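PDB 3MMI: myosin-4 from Saccharomyces cerevisiae, which moves specific mRNAs such as ASH1, to which SHE3 recruits it, toward the bud as the motor of the localization machinery, and is represented here by its globular tail. Local coordinates for residues A[97-102]-A[203-208]; A[110-115]-A[143-148]; A[155-160]-A[216-221]. All blocks are in the same frame, centred on the assembly; numbering follows the deposited sequence.

Contact 1 (A[97-102]-A[203-208]); sequences TMLGGI and CKFQVV
The phenyl ring of Phe205 lies against helix 97-108, meeting Leu99 and Ile102, residues that follow each other at one turn's spacing. Leu99 reaches it with one methyl branch: CD2 stands 3.5 Å from Phe205 CE2, coming in obliquely at that corner of the ring. Ile102 meets the same ring at the edge and nearly in its plane, with CG2 4.0 Å from Phe205 CD2. Between these two side chains the ring rim also approaches backbone, Phe205 CE2 being 3.6 Å from Leu99 O. That methyl of Ile102 has a second partner, since CG2 is 3.8 Å from Val207 CG1, so it fits between the phenylalanine and the valine. The isoleucine sets it there by holding CG2 anti to its backbone N while CG1 takes the place beside that nitrogen (chi1 -66°). Both main side chains cross the phenylalanine at about a right angle, and the side-chain contacts are all between apolar groups.

The turn that brings Phe205 and Val207 to the same side is a Schellman motif ending helix 185-204. Gln206 is its C-prime residue, with positive phi (56°); its N bonds back to Cys203 O at 3.1 Å, and Val207 N bonds to Leu202 O. Phe205 O is held from the other helix by the hydroxyl of Ser106, a polar link beside the apolar patch.

Helix 185-204 also adds Val201 and Phe198 against Ile102, while Val207 touches His212 of helix 209-234. Helix 132-168 also packs on helix 97-108, its Trp156 touching Ile102 and donating its indole N-H to Thr97 O.

Contact 2 (A[110-115]-A[143-148]); sequences RLPAFA and NETLKV
An antiparallel helix pair in the all-helical globular tail joins Leu111 and Pro112, near the start of helix 111-119, to Thr145 and Leu146 of the long helix 132-168. The two short axes run at 175° to each other and come within 8.5 Å, and Pro112 CA lies only 5.8 Å from Leu146 CA. Such closeness suits the small side chain at the centre, Thr145, whose methyl is pressed onto the proline ring. Its CG2 sits 3.2 Å from both Pro112 CD and Pro112 CG, straddling that ring bond, and 3.4 Å from Leu111 CB. These carbon pairs are tighter than ordinary van der Waals contact, and the threonine's chi1 of -106° is far from a staggered value, so the exact rotation of the side chain is doubtful. As modelled, Thr145 OG1 lies 3.7 Å from Leu111 CD1, and the two side chains cross at about a right angle. A glycine in place of Thr145 removes the methyl and hydroxyl and would probably open a gap beside the Pro112 ring and Leu111, leaving the helices without their central spacer. Outside the pair, Leu111 continues onto Ile55 and Leu82, whereas Pro112 and Leu146 are both touched by Leu358 near the end of the modelled chain. Leu146, with CG anti to its backbone N (chi1 -172°), meets the ring at its CG corner, CD1 4.2 Å from Pro112 CG.

Contact 3 (A[155-160]-A[216-221]); sequences TWLVKF and FNDTLK
Two helical segments meet where Leu157 and Thr219 bring their CA atoms to 7.8 Å, each on a long helix that runs on beyond the segment at both ends. Leu157 is the side chain that bridges the interval. It points at helix 209-234 and forks over two successive residues there. One methyl, CD2, lies 3.3 Å from Asp218 CB, a close approach, and 4.1 Å from the backbone carbon C of Asp218. The other, CD1, is more loosely placed, 4.1 Å from Thr219 OG1. Leu157 CG stands anti to its backbone N (chi1 -171°), which carries the fork out from helix 132-168, and the leucine crosses both partners at about a right angle.

The leucine thus meets the aliphatic foot of Asp218 and the hydroxyl of Thr219, an apolar tip among polar side chains whose OD2 and OG1 are bonded elsewhere. The backbone of Asp218 presents CB to the leucine methyl; the torsion (chi1 -68°) only directs the carboxylate. This buried group forms a salt bridge from OD2 to Lys214 NZ and a hydrogen bond from the same oxygen to Tyr153 OH; the lysine would probably stabilise its ionised form. Tyr153 lies one turn before Leu157 on the same helix, so polar and apolar links between the helices sit side by side. Thr219 OG1 bonds within its own helix, to Ile215 O.

This is buried helix-to-helix packing at the heart of the globular tail, its centre about 3 Å from that of the chain, joining helix 132-168 to helix 209-234. Beside it helix 185-204 touches both partners' helices through Phe198, which meets Phe160 and Thr219, while Phe216 and Leu220 carry helix 209-234 onward to helix 240-257.

Overall arrangement
From the N terminus, the chain first enters contact 1 on helix 97-108, then contact 2 on the following helix 111-119. Contact 2 closes first, when helix 132-168 returns against that helix, a short loop nested within the one contact 1 closes. Farther along the same long helix, contact 3 opens; contact 1 then closes at the end of helix 185-204, and contact 3 only on helix 209-234, so these two loops cross. Helix 132-168 is shared by contacts 2 and 3, whose nearest atoms are about 7 Å apart. Contact 1 touches contact 3 through the Trp156 to Thr97 hydrogen bond, and together the three contacts tie five helices of the Dilute region.

Contact 1 (A[97-102]-A[203-208])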
# COMPACT_ATOMS: atom_id res chain seq x y z
N THR A 97 -3.75 12.02 -9.38
CA THR A 97 -3.59 10.67 -8.84
C THR A 97 -4.25 10.39 -7.48
O THR A 97 -4.81 9.34 -7.29
CB THR A 97 -2.13 10.29 -8.76
OG1 THR A 97 -1.57 10.34 -10.06
CG2 THR A 97 -1.98 8.93 -8.25
N MET A 98 -4.16 11.35 -6.57
CA MET A 98 -4.79 11.27 -5.27
C MET A 98 -6.29 11.20 -5.39
O MET A 98 -6.88 10.22 -5.00
CB MET A 98 -4.40 12.42 -4.36
CG MET A 98 -4.77 12.16 -2.94
SD MET A 98 -4.10 13.21 -1.67
CE MET A 98 -5.53 14.09 -1.25
N LEU A 99 -6.89 12.24 -5.94
CA LEU A 99 -8.35 12.31 -6.04
C LEU A 99 -8.90 11.19 -6.88
O LEU A 99 -9.84 10.50 -6.48
CB LEU A 99 -8.80 13.63 -6.66
CG LEU A 99 -8.72 14.88 -5.78
CD1 LEU A 99 -9.39 16.05 -6.50
CD2 LEU A 99 -9.45 14.59 -4.51
N GLY A 100 -8.32 11.06 -8.07
CA GLY A 100 -8.79 10.08 -9.02
C GLY A 100 -8.67 8.64 -8.52
O GLY A 100 -9.63 7.88 -8.64
N GLY A 101 -7.49 8.29 -8.01
CA GLY A 101 -7.25 6.99 -7.38
C GLY A 101 -8.31 6.66 -6.33
O GLY A 101 -9.02 5.62 -6.39
N ILE A 102 -8.50 7.60 -5.43
CA ILE A 102 -9.47 7.40 -4.38
C ILE A 102 -10.91 7.30 -4.84
O ILE A 102 -11.62 6.44 -4.38
CB ILE A 102 -9.35 8.47 -3.28
CG1 ILE A 102 -8.01 8.31 -2.55
CG2 ILE A 102 -10.41 8.27 -2.23
CD1 ILE A 102 -7.56 9.67 -1.77
N CYS A 203 -12.61 10.58 3.38
CA CYS A 203 -14.03 10.86 3.86
C CYS A 203 -14.92 11.48 2.78
O CYS A 203 -16.04 11.09 2.66
CB CYS A 203 -14.10 11.75 5.06
SG CYS A 203 -13.09 11.26 6.50
N LYS A 204 -14.38 12.39 1.97
CA LYS A 204 -15.14 13.05 0.89
C LYS A 204 -15.71 11.99 -0.03
O LYS A 204 -16.97 11.89 -0.18
CB LYS A 204 -14.24 14.04 0.09
CG LYS A 204 -15.00 14.86 -0.98
N PHE A 205 -14.82 11.15 -0.58
CA PHE A 205 -15.23 10.14 -1.56
C PHE A 205 -15.82 8.88 -0.91
O PHE A 205 -15.90 7.84 -1.53
CB PHE A 205 -14.11 9.86 -2.57
CG PHE A 205 -13.80 11.01 -3.44
CD1 PHE A 205 -14.82 11.81 -3.97
CD2 PHE A 205 -12.49 11.31 -3.77
CE1 PHE A 205 -14.50 12.89 -4.79
CE2 PHE A 205 -12.20 12.40 -4.61
CZ PHE A 205 -13.20 13.18 -5.11
N GLN A 206 -16.21 8.99 0.34
CA GLN A 206 -16.90 7.93 1.06
C GLN A 206 -16.21 6.52 1.15
O GLN A 206 -16.90 5.47 1.12
CB GLN A 206 -18.35 7.79 0.52
CG GLN A 206 -19.33 8.96 0.96
CD GLN A 206 -20.72 8.87 0.25
OE1 GLN A 206 -21.51 7.96 0.52
NE2 GLN A 206 -20.95 9.76 -0.71
N VAL A 207 -14.88 6.45 1.35
CA VAL A 207 -14.33 5.14 1.51
C VAL A 207 -14.76 4.52 2.84
O VAL A 207 -14.78 5.18 3.84
CB VAL A 207 -12.82 5.00 1.10
CG1 VAL A 207 -12.31 6.13 0.25
CG2 VAL A 207 -11.90 4.64 2.26
N VAL A 208 -15.14 3.26 2.84
CA VAL A 208 -15.60 2.63 4.08
C VAL A 208 -14.48 2.66 5.14
O VAL A 208 -13.30 2.64 4.81
CB VAL A 208 -16.09 1.14 3.88
CG1 VAL A 208 -17.10 1.12 2.84
CG2 VAL A 208 -14.95 0.18 3.44

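Contact 2 (A[110-115]-A[143-148])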
# COMPACT_ATOMS: atom_id res chain seq x y z
N ARG A 110 -16.73 -1.43 -3.63
CA ARG A 110 -18.07 -1.87 -3.24
C ARG A 110 -18.54 -3.07 -4.07
O ARG A 110 -19.56 -3.63 -3.78
CB ARG A 110 -19.08 -0.68 -3.39
CG ARG A 110 -18.96 0.40 -2.27
CD ARG A 110 -19.27 1.82 -2.63
NE ARG A 110 -18.57 2.78 -1.70
CZ ARG A 110 -19.11 3.12 -0.55
NH1 ARG A 110 -20.23 2.55 -0.19
NH2 ARG A 110 -18.57 3.98 0.23
N LEU A 111 -17.85 -3.39 -5.17
CA LEU A 111 -18.25 -4.54 -6.05
C LEU A 111 -18.28 -5.90 -5.32
O LEU A 111 -19.24 -6.62 -5.40
CB LEU A 111 -17.33 -4.64 -7.27
CG LEU A 111 -17.62 -3.79 -8.47
CD1 LEU A 111 -16.64 -4.06 -9.53
CD2 LEU A 111 -19.02 -4.21 -8.95
N PRO A 112 -17.26 -6.23 -4.52
CA PRO A 112 -17.28 -7.45 -3.72
C PRO A 112 -18.44 -7.60 -2.74
O PRO A 112 -19.06 -8.68 -2.69
CB PRO A 112 -15.96 -7.36 -2.95
CG PRO A 112 -15.08 -6.68 -3.82
CD PRO A 112 -15.95 -5.57 -4.38
N ALA A 113 -18.77 -6.55 -1.99
CA ALA A 113 -19.95 -6.64 -1.10
C ALA A 113 -21.29 -6.64 -1.85
O ALA A 113 -22.25 -7.22 -1.34
CB ALA A 113 -19.97 -5.49 0.02
N PHE A 114 -21.32 -6.01 -3.06
CA PHE A 114 -22.53 -5.99 -3.94
C PHE A 114 -22.80 -7.44 -4.30
O PHE A 114 -23.86 -7.92 -3.97
CB PHE A 114 -22.29 -5.14 -5.19
CG PHE A 114 -23.21 -5.47 -6.35
CD1 PHE A 114 -24.57 -5.12 -6.29
CD2 PHE A 114 -22.73 -6.11 -7.48
CE1 PHE A 114 -25.45 -5.43 -7.34
CE2 PHE A 114 -23.59 -6.43 -8.55
CZ PHE A 114 -24.95 -6.09 -8.48
N ALA A 115 -21.79 -8.15 -4.86
CA ALA A 115 -21.91 -9.57 -5.18
C ALA A 115 -22.36 -10.42 -4.01
O ALA A 115 -23.22 -11.30 -4.16
CB ALA A 115 -20.58 -10.17 -5.82
N ASN A 143 -15.04 -13.07 -5.60
CA ASN A 143 -13.62 -13.30 -5.50
C ASN A 143 -12.84 -12.60 -6.58
O ASN A 143 -11.79 -12.01 -6.30
CB ASN A 143 -13.24 -14.79 -5.45
CG ASN A 143 -13.98 -15.57 -4.34
OD1 ASN A 143 -14.18 -15.09 -3.23
ND2 ASN A 143 -14.39 -16.81 -4.66
N GLU A 144 -13.36 -12.62 -7.79
CA GLU A 144 -12.63 -12.06 -8.90
C GLU A 144 -12.58 -10.53 -8.92
O GLU A 144 -11.63 -9.94 -9.36
CB GLU A 144 -13.22 -12.58 -10.21
CG GLU A 144 -12.79 -13.98 -10.48
CD GLU A 144 -11.39 -14.01 -11.01
OE1 GLU A 144 -11.13 -13.27 -12.03
OE2 GLU A 144 -10.60 -14.78 -10.41
N THR A 145 -13.67 -9.90 -8.54
CA THR A 145 -13.75 -8.46 -8.40
C THR A 145 -12.72 -7.99 -7.29
O THR A 145 -11.96 -7.05 -7.47
CB THR A 145 -15.23 -8.21 -8.08
OG1 THR A 145 -15.92 -7.67 -9.24
CG2 THR A 145 -15.44 -7.48 -6.93
N LEU A 146 -12.71 -8.70 -6.17
CA LEU A 146 -11.71 -8.53 -5.13
C LEU A 146 -10.25 -8.62 -5.62
O LEU A 146 -9.43 -7.73 -5.30
CB LEU A 146 -11.96 -9.50 -4.01
CG LEU A 146 -11.08 -9.27 -2.79
CD1 LEU A 146 -11.45 -7.90 -2.19
CD2 LEU A 146 -11.25 -10.36 -1.77
N LYS A 147 -9.94 -9.65 -6.43
CA LYS A 147 -8.61 -9.74 -7.03
C LYS A 147 -8.26 -8.55 -7.92
O LYS A 147 -7.12 -8.07 -7.83
CB LYS A 147 -8.35 -11.05 -7.82
CG LYS A 147 -8.53 -12.37 -7.03
N VAL A 148 -9.14 -8.12 -8.82
CA VAL A 148 -8.88 -6.93 -9.62
C VAL A 148 -8.69 -5.66 -8.75
O VAL A 148 -7.78 -4.91 -8.98
CB VAL A 148 -9.96 -6.64 -10.68
CG1 VAL A 148 -9.62 -5.40 -11.44
CG2 VAL A 148 -10.03 -7.82 -11.65

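Contact 3 (A[155-160]-A[216-221])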
# COMPACT_ATOMS: atom_id res chain seq x y z
N THR A 155 -1.07 -1.06 -7.19
CA THR A 155 -0.26 -0.28 -8.12
C THR A 155 -0.57 1.20 -7.99
O THR A 155 0.33 2.00 -8.08
CB THR A 155 -0.17 -0.88 -9.53
OG1 THR A 155 -0.54 0.10 -10.49
CG2 THR A 155 -1.08 -1.98 -9.67
N TRP A 156 -1.81 1.57 -7.71
CA TRP A 156 -2.12 2.99 -7.49
C TRP A 156 -1.37 3.55 -6.21
O TRP A 156 -0.72 4.60 -6.23
CB TRP A 156 -3.63 3.29 -7.47
CG TRP A 156 -3.94 4.65 -6.83
CD1 TRP A 156 -3.99 5.87 -7.45
CD2 TRP A 156 -4.19 4.90 -5.43
NE1 TRP A 156 -4.29 6.88 -6.52
CE2 TRP A 156 -4.40 6.31 -5.28
CE3 TRP A 156 -4.29 4.09 -4.31
CZ2 TRP A 156 -4.71 6.91 -4.03
CZ3 TRP A 156 -4.57 4.68 -3.05
CH2 TRP A 156 -4.77 6.08 -2.93
N LEU A 157 -1.45 2.81 -5.13
CA LEU A 157 -0.88 3.25 -3.88
C LEU A 157 0.61 3.49 -3.98
O LEU A 157 1.12 4.50 -3.46
CB LEU A 157 -1.18 2.30 -2.71
CG LEU A 157 -0.81 2.80 -1.29
CD1 LEU A 157 -1.37 4.15 -0.93
CD2 LEU A 157 -1.13 1.89 -0.21
N VAL A 158 1.34 2.60 -4.65
CA VAL A 158 2.79 2.84 -4.73
C VAL A 158 3.01 4.03 -5.59
O VAL A 158 3.85 4.88 -5.29
CB VAL A 158 3.65 1.59 -5.22
CG1 VAL A 158 3.23 0.34 -4.46
CG2 VAL A 158 3.43 1.40 -6.75
N LYS A 159 2.29 4.12 -6.70
CA LYS A 159 2.49 5.31 -7.57
C LYS A 159 2.11 6.58 -6.80
O LYS A 159 2.83 7.62 -6.76
CB LYS A 159 1.66 5.22 -8.82
CG LYS A 159 1.80 6.43 -9.71
CD LYS A 159 0.98 6.22 -11.02
CE LYS A 159 0.60 7.59 -11.72
NZ LYS A 159 -0.86 7.69 -12.22
N PHE A 160 0.96 6.49 -6.13
CA PHE A 160 0.57 7.63 -5.29
C PHE A 160 1.63 7.95 -4.26
O PHE A 160 2.12 9.11 -4.20
CB PHE A 160 -0.75 7.38 -4.60
CG PHE A 160 -1.09 8.41 -3.65
CD1 PHE A 160 -1.12 9.75 -4.03
CD2 PHE A 160 -1.38 8.10 -2.34
CE1 PHE A 160 -1.44 10.77 -3.13
CE2 PHE A 160 -1.71 9.15 -1.40
CZ PHE A 160 -1.73 10.47 -1.82
N PHE A 216 -4.27 3.72 5.54
CA PHE A 216 -3.31 4.39 6.38
C PHE A 216 -2.18 3.42 6.84
O PHE A 216 -1.04 3.84 6.96
CB PHE A 216 -3.96 5.02 7.63
CG PHE A 216 -4.73 6.36 7.37
CD1 PHE A 216 -4.49 7.16 6.22
CD2 PHE A 216 -5.66 6.81 8.29
CE1 PHE A 216 -5.19 8.39 6.01
CE2 PHE A 216 -6.38 8.03 8.07
CZ PHE A 216 -6.12 8.80 6.93
N ASN A 217 -2.54 2.17 7.21
CA ASN A 217 -1.53 1.11 7.42
C ASN A 217 -0.64 0.89 6.18
O ASN A 217 0.56 0.82 6.34
CB ASN A 217 -2.17 -0.25 7.85
CG ASN A 217 -2.76 -0.20 9.29
OD1 ASN A 217 -3.95 -0.47 9.51
ND2 ASN A 217 -1.95 0.21 10.23
N ASP A 218 -1.23 0.81 4.98
CA ASP A 218 -0.39 0.56 3.83
C ASP A 218 0.53 1.73 3.52
O ASP A 218 1.59 1.59 2.91
CB ASP A 218 -1.22 0.14 2.62
CG ASP A 218 -1.87 -1.23 2.79
OD1 ASP A 218 -1.46 -1.96 3.72
OD2 ASP A 218 -2.83 -1.54 2.04
N THR A 219 0.03 2.91 3.82
CA THR A 219 0.77 4.14 3.64
C THR A 219 2.04 4.11 4.47
O THR A 219 3.13 4.41 3.98
CB THR A 219 -0.11 5.38 3.99
OG1 THR A 219 -1.10 5.53 2.96
CG2 THR A 219 0.74 6.69 3.98
N LEU A 220 1.89 3.73 5.71
CA LEU A 220 3.04 3.39 6.52
C LEU A 220 3.89 2.19 6.04
O LEU A 220 5.09 2.19 6.23
CB LEU A 220 2.56 3.13 7.91
CG LEU A 220 1.97 4.30 8.75
CD1 LEU A 220 1.61 3.82 10.14
CD2 LEU A 220 2.88 5.56 8.83
N LYS A 221 3.26 1.14 5.48
CA LYS A 221 4.03 0.00 4.98
C LYS A 221 4.86 0.54 3.87
O LYS A 221 6.04 0.19 3.74
CB LYS A 221 3.18 -1.18 4.53
CG LYS A 221 2.57 -1.99 5.69
CD LYS A 221 1.77 -3.20 5.14